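Local coordinates for protein maleate cis-trans isomerase (Pseudomonas putida, PDB 4FQ5) that probably catalyses the cis-trans isomerisation of the double bond of maleate to give fumarate, and is seen here holding maleic acid in its pocket, at residues Pro134-Ala139 and Leu253-Leu258; Ala141-Ile146 and Val169-His174; Arg147-Lys152 and Gly265-Ser270; Gly203-Met208 and Asp214-Ser219. The protein carries 1 engineered substitution. All blocks are in the same frame, centred on the assembly; numbering follows the deposited sequence.

Interaction 1 of 4, residues Pro134-Ala139 and Leu253-Leu258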
# COMPACT_ATOMS: atom_id res chain seq x y z
N PRO A 134 6.78 17.26 20.62
CA PRO A 134 7.97 16.46 20.94
C PRO A 134 9.02 16.59 19.84
O PRO A 134 8.70 16.50 18.64
CB PRO A 134 7.44 15.02 21.05
CG PRO A 134 6.02 15.06 20.57
CD PRO A 134 5.54 16.47 20.69
N ILE A 135 10.26 16.82 20.26
CA ILE A 135 11.37 17.05 19.36
C ILE A 135 12.31 15.86 19.45
O ILE A 135 12.65 15.41 20.55
CB ILE A 135 12.15 18.34 19.74
CG1 ILE A 135 11.20 19.56 19.84
CG2 ILE A 135 13.31 18.59 18.78
CD1 ILE A 135 10.68 20.09 18.51
N ILE A 136 12.71 15.33 18.30
CA ILE A 136 13.70 14.26 18.23
C ILE A 136 14.84 14.78 17.37
O ILE A 136 14.61 15.45 16.37
CB ILE A 136 13.10 12.95 17.63
CG1 ILE A 136 12.27 12.20 18.68
CG2 ILE A 136 14.20 11.98 17.22
CD1 ILE A 136 10.84 12.66 18.83
N THR A 137 16.07 14.54 17.81
CA THR A 137 17.22 14.70 16.92
C THR A 137 17.74 13.30 16.58
O THR A 137 17.66 12.40 17.42
CB THR A 137 18.35 15.55 17.53
OG1 THR A 137 18.97 14.83 18.61
CG2 THR A 137 17.82 16.90 18.04
N SER A 138 18.25 13.13 15.37
CA SER A 138 18.91 11.90 14.93
C SER A 138 20.01 11.47 15.88
O SER A 138 20.15 10.28 16.19
CB SER A 138 19.54 12.11 13.56
OG SER A 138 18.53 12.27 12.59
N ALA A 139 20.80 12.45 16.32
CA ALA A 139 21.92 12.20 17.22
C ALA A 139 21.43 11.60 18.53
O ALA A 139 21.94 10.56 18.96
CB ALA A 139 22.70 13.48 17.47
N LEU A 253 8.14 7.36 17.08
CA LEU A 253 7.08 6.45 17.50
C LEU A 253 6.95 6.40 19.03
O LEU A 253 5.85 6.51 19.58
CB LEU A 253 7.31 5.05 16.93
CG LEU A 253 6.58 4.50 15.70
CD1 LEU A 253 5.74 5.49 14.90
CD2 LEU A 253 7.56 3.74 14.82
N THR A 254 8.08 6.24 19.72
CA THR A 254 8.07 6.16 21.18
C THR A 254 7.57 7.47 21.81
O THR A 254 6.85 7.46 22.81
CB THR A 254 9.44 5.78 21.78
OG1 THR A 254 10.41 6.76 21.42
CG2 THR A 254 9.89 4.42 21.28
N ALA A 255 7.94 8.60 21.20
CA ALA A 255 7.53 9.91 21.71
C ALA A 255 6.02 10.10 21.57
O ALA A 255 5.42 10.90 22.29
CB ALA A 255 8.28 11.03 21.00
N LEU A 256 5.42 9.37 20.63
CA LEU A 256 3.98 9.43 20.40
C LEU A 256 3.23 8.31 21.10
O LEU A 256 2.05 8.10 20.84
CB LEU A 256 3.68 9.39 18.91
CG LEU A 256 4.13 10.61 18.11
CD1 LEU A 256 4.07 10.30 16.63
CD2 LEU A 256 3.32 11.85 18.47
N ASP A 257 3.93 7.59 21.98
CA ASP A 257 3.36 6.47 22.74
C ASP A 257 2.78 5.37 21.82
O ASP A 257 1.75 4.77 22.13
CB ASP A 257 2.30 6.99 23.72
CG ASP A 257 2.05 6.04 24.87
OD1 ASP A 257 3.01 5.39 25.34
OD2 ASP A 257 0.89 5.96 25.32
N LEU A 258 3.44 5.13 20.70
CA LEU A 258 2.99 4.12 19.74
C LEU A 258 3.93 2.92 19.70
O LEU A 258 5.15 3.09 19.85
CB LEU A 258 2.86 4.73 18.34
CG LEU A 258 1.88 5.89 18.14
CD1 LEU A 258 2.15 6.56 16.80
CD2 LEU A 258 0.44 5.41 18.24

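Interaction 2 of 4, residues Ala141-Ile146 and Val169-His174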
# COMPACT_ATOMS: atom_id res chain seq x y z
N ALA A 141 18.43 10.29 19.14
CA ALA A 141 17.71 9.06 18.83
C ALA A 141 18.67 7.88 18.75
O ALA A 141 18.38 6.82 19.30
CB ALA A 141 16.93 9.21 17.53
N LEU A 142 19.80 8.08 18.07
CA LEU A 142 20.81 7.04 17.94
C LEU A 142 21.31 6.59 19.31
O LEU A 142 21.35 5.38 19.60
CB LEU A 142 21.98 7.47 17.05
CG LEU A 142 22.95 6.33 16.68
CD1 LEU A 142 22.34 5.44 15.60
CD2 LEU A 142 24.30 6.86 16.22
N ILE A 143 21.68 7.55 20.16
CA ILE A 143 22.12 7.24 21.52
C ILE A 143 21.03 6.53 22.31
O ILE A 143 21.29 5.49 22.93
CB ILE A 143 22.65 8.49 22.27
CG1 ILE A 143 24.07 8.82 21.80
CG2 ILE A 143 22.70 8.27 23.77
CD1 ILE A 143 24.15 10.03 20.90
N ASP A 144 19.81 7.07 22.28
CA ASP A 144 18.68 6.45 22.98
C ASP A 144 18.36 5.04 22.45
O ASP A 144 18.04 4.14 23.23
CB ASP A 144 17.43 7.34 22.94
CG ASP A 144 17.62 8.63 23.73
OD1 ASP A 144 18.56 8.70 24.54
OD2 ASP A 144 16.83 9.59 23.53
N GLY A 145 18.46 4.87 21.13
CA GLY A 145 18.21 3.56 20.50
C GLY A 145 19.25 2.53 20.90
O GLY A 145 18.91 1.37 21.16
N ILE A 146 20.51 2.95 20.95
CA ILE A 146 21.59 2.07 21.41
C ILE A 146 21.35 1.65 22.86
O ILE A 146 21.46 0.47 23.19
CB ILE A 146 22.98 2.72 21.22
CG1 ILE A 146 23.34 2.78 19.74
CG2 ILE A 146 24.05 1.95 22.01
CD1 ILE A 146 24.48 3.71 19.38
N VAL A 169 32.34 9.59 16.74
CA VAL A 169 32.80 8.49 17.60
C VAL A 169 33.09 8.99 19.02
O VAL A 169 32.67 8.37 19.99
CB VAL A 169 34.02 7.78 16.97
CG1 VAL A 169 34.72 6.88 17.99
CG2 VAL A 169 33.58 6.96 15.76
N ASP A 170 33.76 10.14 19.13
CA ASP A 170 34.04 10.74 20.44
C ASP A 170 32.77 11.18 21.17
O ASP A 170 32.69 11.05 22.40
CB ASP A 170 35.02 11.91 20.31
CG ASP A 170 36.44 11.46 20.01
OD1 ASP A 170 36.72 10.23 19.97
OD2 ASP A 170 37.31 12.34 19.81
N TYR A 171 31.78 11.66 20.42
CA TYR A 171 30.47 12.03 21.00
C TYR A 171 29.78 10.80 21.60
O TYR A 171 29.26 10.85 22.73
CB TYR A 171 29.58 12.68 19.93
CG TYR A 171 28.40 13.47 20.47
CD1 TYR A 171 28.44 14.87 20.51
CD2 TYR A 171 27.25 12.83 20.91
CE1 TYR A 171 27.37 15.60 20.99
CE2 TYR A 171 26.17 13.55 21.40
CZ TYR A 171 26.23 14.93 21.44
OH TYR A 171 25.16 15.64 21.92
N ILE A 172 29.80 9.70 20.85
CA ILE A 172 29.18 8.45 21.29
C ILE A 172 29.89 7.89 22.53
O ILE A 172 29.25 7.49 23.50
CB ILE A 172 29.16 7.41 20.14
CG1 ILE A 172 28.26 7.90 18.99
CG2 ILE A 172 28.67 6.06 20.65
CD1 ILE A 172 28.53 7.23 17.66
N ARG A 173 31.22 7.89 22.48
CA ARG A 173 32.04 7.48 23.62
C ARG A 173 31.74 8.34 24.85
O ARG A 173 31.61 7.81 25.96
CB ARG A 173 33.53 7.52 23.27
CG ARG A 173 33.95 6.42 22.30
CD ARG A 173 35.43 6.51 21.94
NE ARG A 173 35.87 5.32 21.22
CZ ARG A 173 36.84 5.29 20.30
NH1 ARG A 173 37.49 6.40 19.98
NH2 ARG A 173 37.16 4.16 19.70
N HIS A 174 31.60 9.65 24.65
CA HIS A 174 31.28 10.58 25.74
C HIS A 174 29.94 10.26 26.36
O HIS A 174 29.74 10.46 27.56
CB HIS A 174 31.30 12.02 25.24
CG HIS A 174 31.11 13.05 26.34
ND1 HIS A 174 29.93 13.66 26.56
CD2 HIS A 174 32.00 13.53 27.30
CE1 HIS A 174 30.06 14.51 27.60
NE2 HIS A 174 31.33 14.43 28.05

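Interaction 3 of 4, residues Arg147-Lys152 and Gly265-Ser270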
# COMPACT_ATOMS: atom_id res chain seq x y z
N ARG A 147 21.02 2.61 23.72
CA ARG A 147 20.70 2.30 25.12
C ARG A 147 19.49 1.37 25.24
O ARG A 147 19.50 0.44 26.04
CB ARG A 147 20.51 3.58 25.95
CG ARG A 147 21.79 4.34 26.24
CD ARG A 147 21.51 5.72 26.81
NE ARG A 147 22.73 6.50 27.00
CZ ARG A 147 22.78 7.83 27.13
NH1 ARG A 147 21.67 8.55 27.07
NH2 ARG A 147 23.95 8.44 27.29
N ALA A 148 18.45 1.62 24.44
CA ALA A 148 17.24 0.78 24.44
C ALA A 148 17.57 -0.67 24.09
O ALA A 148 17.00 -1.60 24.65
CB ALA A 148 16.20 1.34 23.48
N LEU A 149 18.50 -0.84 23.15
CA LEU A 149 19.00 -2.16 22.80
C LEU A 149 19.82 -2.80 23.92
O LEU A 149 20.05 -4.01 23.93
CB LEU A 149 19.85 -2.07 21.53
CG LEU A 149 19.30 -2.43 20.14
CD1 LEU A 149 17.80 -2.66 20.07
CD2 LEU A 149 19.76 -1.39 19.13
N GLY A 150 20.27 -1.98 24.87
CA GLY A 150 21.17 -2.44 25.93
C GLY A 150 22.57 -2.69 25.41
O GLY A 150 23.38 -3.34 26.07
N ALA A 151 22.86 -2.17 24.22
CA ALA A 151 24.17 -2.32 23.60
C ALA A 151 25.20 -1.42 24.30
O ALA A 151 24.94 -0.24 24.55
CB ALA A 151 24.10 -2.00 22.11
N LYS A 152 26.35 -1.99 24.64
CA LYS A 152 27.39 -1.28 25.38
C LYS A 152 28.55 -0.87 24.48
O LYS A 152 29.28 0.09 24.78
CB LYS A 152 27.92 -2.17 26.51
CG LYS A 152 27.53 -1.70 27.90
CD LYS A 152 26.12 -2.13 28.29
CE LYS A 152 25.59 -1.21 29.38
NZ LYS A 152 24.62 -1.89 30.27
N GLY A 265 12.68 -3.02 9.47
CA GLY A 265 13.37 -1.94 10.18
C GLY A 265 14.45 -2.40 11.15
O GLY A 265 15.00 -1.60 11.91
N GLY A 266 14.75 -3.70 11.12
CA GLY A 266 15.79 -4.29 11.96
C GLY A 266 15.37 -4.48 13.40
O GLY A 266 14.21 -4.22 13.76
N THR A 267 16.31 -4.90 14.23
CA THR A 267 16.06 -5.27 15.62
C THR A 267 15.37 -4.18 16.46
O THR A 267 14.42 -4.46 17.19
CB THR A 267 17.37 -5.73 16.29
OG1 THR A 267 17.86 -6.88 15.60
CG2 THR A 267 17.17 -6.08 17.76
N LEU A 268 15.83 -2.93 16.33
CA LEU A 268 15.28 -1.83 17.13
C LEU A 268 13.78 -1.66 16.87
O LEU A 268 13.01 -1.30 17.76
CB LEU A 268 15.99 -0.51 16.80
CG LEU A 268 16.28 0.55 17.87
CD1 LEU A 268 16.33 1.94 17.27
CD2 LEU A 268 15.35 0.51 19.08
N LEU A 269 13.39 -1.94 15.63
CA LEU A 269 11.99 -1.83 15.21
C LEU A 269 11.30 -3.20 15.13
O LEU A 269 10.31 -3.38 14.40
CB LEU A 269 11.93 -1.11 13.87
CG LEU A 269 11.55 0.39 13.81
CD1 LEU A 269 11.38 1.09 15.15
CD2 LEU A 269 12.48 1.14 12.86
N SER A 270 11.81 -4.16 15.89
CA SER A 270 11.26 -5.51 15.93
C SER A 270 9.90 -5.55 16.61
O SER A 270 9.11 -6.48 16.41
CB SER A 270 12.21 -6.45 16.67
OG SER A 270 12.29 -6.09 18.04

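Interaction 4 of 4, residues Gly203-Met208 and Asp214-Ser219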
# COMPACT_ATOMS: atom_id res chain seq x y z
N GLY A 203 29.53 -5.69 2.48
CA GLY A 203 30.95 -6.02 2.31
C GLY A 203 31.86 -5.16 3.16
O GLY A 203 32.88 -5.63 3.65
N ILE A 204 31.49 -3.89 3.33
CA ILE A 204 32.20 -2.98 4.23
C ILE A 204 32.13 -3.50 5.66
O ILE A 204 33.15 -3.61 6.35
CB ILE A 204 31.66 -1.53 4.11
CG1 ILE A 204 32.12 -0.91 2.79
CG2 ILE A 204 32.11 -0.68 5.29
CD1 ILE A 204 31.31 0.29 2.33
N ILE A 205 30.92 -3.85 6.09
CA ILE A 205 30.70 -4.36 7.45
C ILE A 205 31.39 -5.72 7.67
O ILE A 205 31.92 -5.98 8.76
CB ILE A 205 29.20 -4.38 7.80
CG1 ILE A 205 28.71 -2.93 7.99
CG2 ILE A 205 28.93 -5.21 9.05
CD1 ILE A 205 27.21 -2.77 8.08
N ALA A 206 31.41 -6.55 6.63
CA ALA A 206 32.12 -7.83 6.66
C ALA A 206 33.63 -7.66 6.90
O ALA A 206 34.26 -8.50 7.53
CB ALA A 206 31.88 -8.60 5.37
N SER A 207 34.19 -6.57 6.39
CA SER A 207 35.62 -6.28 6.56
C SER A 207 35.91 -5.44 7.80
O SER A 207 36.97 -4.81 7.92
CB SER A 207 36.19 -5.64 5.29
OG SER A 207 35.50 -4.43 4.99
N MET A 208 34.95 -5.41 8.73
CA MET A 208 35.13 -4.81 10.04
C MET A 208 34.98 -5.91 11.08
O MET A 208 34.30 -6.91 10.84
CB MET A 208 34.06 -3.75 10.31
CG MET A 208 34.13 -2.51 9.43
SD MET A 208 32.69 -1.45 9.64
CE MET A 208 32.83 -1.00 11.37
N ASP A 214 28.12 -5.10 20.28
CA ASP A 214 26.74 -5.44 20.63
C ASP A 214 25.72 -5.06 19.55
O ASP A 214 24.70 -5.72 19.38
CB ASP A 214 26.34 -4.80 21.96
CG ASP A 214 27.11 -5.37 23.15
OD1 ASP A 214 27.59 -6.52 23.08
OD2 ASP A 214 27.21 -4.65 24.17
N ALA A 215 26.00 -3.97 18.83
CA ALA A 215 25.14 -3.52 17.75
C ALA A 215 25.97 -2.85 16.68
O ALA A 215 27.07 -2.36 16.95
CB ALA A 215 24.06 -2.58 18.27
N ILE A 216 25.45 -2.83 15.45
CA ILE A 216 26.14 -2.24 14.32
C ILE A 216 25.33 -1.04 13.85
O ILE A 216 24.12 -1.15 13.60
CB ILE A 216 26.32 -3.26 13.17
CG1 ILE A 216 27.22 -4.42 13.61
CG2 ILE A 216 26.91 -2.59 11.93
CD1 ILE A 216 27.07 -5.69 12.79
N VAL A 217 26.01 0.11 13.75
CA VAL A 217 25.41 1.30 13.19
C VAL A 217 25.82 1.32 11.72
O VAL A 217 26.95 1.71 11.39
CB VAL A 217 25.87 2.59 13.92
CG1 VAL A 217 25.27 3.82 13.26
CG2 VAL A 217 25.47 2.53 15.39
N ILE A 218 24.90 0.89 10.86
CA ILE A 218 25.16 0.75 9.43
C ILE A 218 25.31 2.11 8.74
O ILE A 218 25.97 2.21 7.70
CB ILE A 218 24.07 -0.12 8.74
CG1 ILE A 218 24.47 -0.48 7.31
CG2 ILE A 218 22.70 0.56 8.78
CD1 ILE A 218 23.73 -1.68 6.73
N SER A 219 24.69 3.14 9.30
CA SER A 219 24.89 4.51 8.86
C SER A 219 24.62 5.46 10.01
O SER A 219 23.51 5.48 10.57
CB SER A 219 23.99 4.88 7.67
OG SER A 219 24.28 6.20 7.23

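Interaction 1 of 4, residues Pro134-Ala139 and Leu253-Leu258
Pro134 and Ala255 mark the closest approach of the two backbones, with CA atoms 6.6 Å apart, where the chain about to enter strand 135-137 passes the last turn of helix 244-255. The contact is small and gathers on one methyl group, Ala255 CB, which points at the other segment. Pro134, just before the strand, and Ile136 within it both point toward the helix. Ile136 sends its longer branch across, and its CD1 reaches Ala255 CB at 3.7 Å. A chi1 of -78° sets CG1 beside the backbone N, and chi2 of 84° then carries CD1 to the alanine. Pro134 adds the flank of its ring, CB lying 4.1 Å from Ala255 CB. Just beyond, the helix stops in a Schellman motif: Asp257, with positive phi, is the C-prime residue, Leu258 N bonds back to Leu253 O at 3.0 Å, and Asp257 N to Thr254 O. Within this turn Leu256, the first residue to leave the helix, packs on Val98 of strand 98-101, which Pro134 also touches. At the other end, Thr137 is the N-cap of helix 138-149, its OG1 bonded to Gly140 N. A helix that follows a strand of one parallel sheet thus lies against the outermost strand of the other, an exchange in keeping with the two-domain alpha/beta fold of the Asp/Glu racemase superfamily.

Interaction 2 of 4, residues Ala141-Ile146 and Val169-His174
The ring of Tyr171 receives Ile143 at its edge: Ile143 CD1 sits near the ring plane, 4.1 Å from CE2 and almost as close to CD2, so the touch is methyl against rim and not over a face. In the second flat group, Val169 CG1 lies 3.4 Å above one face of the Arg173 guanidinium, displaced from its centre, within the same helix. The Tyr171 and Ile143 side chains cross at about a right angle. Tyr171 gets there by turning CG opposite its backbone N (chi1 -162°), which swings the ring toward helix 138-149 although its CB does not aim that way. Ile143 has a second torsion of 106°, off the staggered positions, as it brings CD1 up to the ring. Alongside, Leu142 CD2 and Ile172 CD1 meet more loosely at 4.5 Å. The helices themselves come closest at Ile143 and Ile172, whose CA atoms are 7.2 Å apart. Helix 104-108 closes one flank, with Met108 on both Ile143 and Tyr171 and Leu104, a predicted substrate-binding residue, on Leu142; Ile172 rests on Ile177 and Val179. The Tyr171 hydroxyl is hydrogen-bonded to His115 ND1, which gives its polar end a partner away from the contact. Between these segments the touch is apolar and buried; the bond from Tyr171 OH to His115 probably limits how the ring can shift.

Interaction 3 of 4, residues Arg147-Lys152 and Gly265-Ser270
Leu149 turns its side chain at Leu268 with both torsions off the staggered positions, chi1 -99° and a nearly eclipsed chi2 of 10°, while the side chain of Leu268 bends back toward it. Helix 138-149 ends here in a Schellman motif: Gly150 takes a positive phi, and its N bonds to Arg147 O at 2.8 Å. Leu149, the residue before that glycine, is thereby presented to the loop after helix 244-255, with CA atoms of Leu149 and Leu268 6.8 Å apart. On the contact side, Leu149 CD1 does most of the touching. It lies 4.0 Å from Leu268 CA and 4.1 Å from Leu268 CD2, and Thr267 CG2 approaches it from the neighbouring residue. Leu149 CD2 adds a looser touch on Leu268 CG, the two leucines crossing at about a right angle. Ile242 packs on both of them, and Trp250 on Leu268, so the contact joins the end of helix 138-149 and the loop after helix 244-255 over strand 241-243. Thr267 keeps its hydroxyl for Glu234 OE1 and offers its methyl to Leu149. The same loop meets the second subunit: Thr267 and Ser270 pack on Ala235 of that chain, and Ser270 O is hydrogen-bonded to its Thr231 OG1. The loop's own turn is fixed by Thr267 O, which accepts twice: from Ser270 N, and from Ser270 OG at 2.8 Å in the carbonyl plane, with a C=O...OG angle of 154°.

Interaction 4 of 4, residues Gly203-Met208 and Asp214-Ser219
Ile205 leaves helix 201-206 with CB directed at strand 215-217 and delivers its contact through the end of the chain. CB and its two branches, CG1 and CG2, stay farther from the strand residues, and the real touch comes one atom further out. CG1 lies beside the backbone N and opposite the carbonyl carbon (chi1 -71°), and with chi2 extended at 169° it carries CD1 in between Ile216 and Ile218. There CD1 meets Ile216 CG2 at 3.9 Å and, tighter still, Ile218 CG1 at 3.7 Å, with Ile218 CD1 3.9 Å away. Ile205 passes Ile218 at about a right angle. The chain turns a corner at Ile218; with CG1 of Ile218 opposite the backbone N (chi1 -169°), that methylene faces the incoming CD1. Val233 of helix 230-237 lies on Ile205 and Ile218, Thr237 on Ile205 and Ile216, and Val157 of strand 153-158 also touches Ile205. Because helix 201-206 comes between strands 178-184 and 215-217 along the chain, and these flank strand 153-158 in a parallel sheet, this is the helix-on-strand packing of a beta-alpha-beta crossover. Past the helix end, Met208 N bonds back to Ile205 O at 3.1 Å. Beyond Ile218, Ser219 OG bonds to the backbone O of the engineered Ala221, at the predicted proton-donor position. Between these segments the touch is apolar, so the fit of a methyl between branched side chains, rather than any directional bond, defines it here; polar ties such as Ser207 O to Arg183 NH2 lie elsewhere.

Overall arrangement
All four contacts rest on apolar side chains, and they differ mainly in burial. Interactions 2 and 4 lie in the interior, whereas 1 and 3 are partly open, at the C-terminal ends of helices 244-255 and 138-149. Helix 138-149 runs through interactions 1, 2 and 3: its N-cap is in the first, its middle in the second and its C-terminal turn in the third. Interactions 1 and 2 meet where Ile136 packs on Ala141, and 2 and 4 where Leu142 and Ile146 rest on Val217. Interactions 3 and 4 are joined by a probable hydrogen bond from Lys152 N to Asp214 OD2 and by the packing of Ala151; the loop of interaction 3 also meets the second subunit.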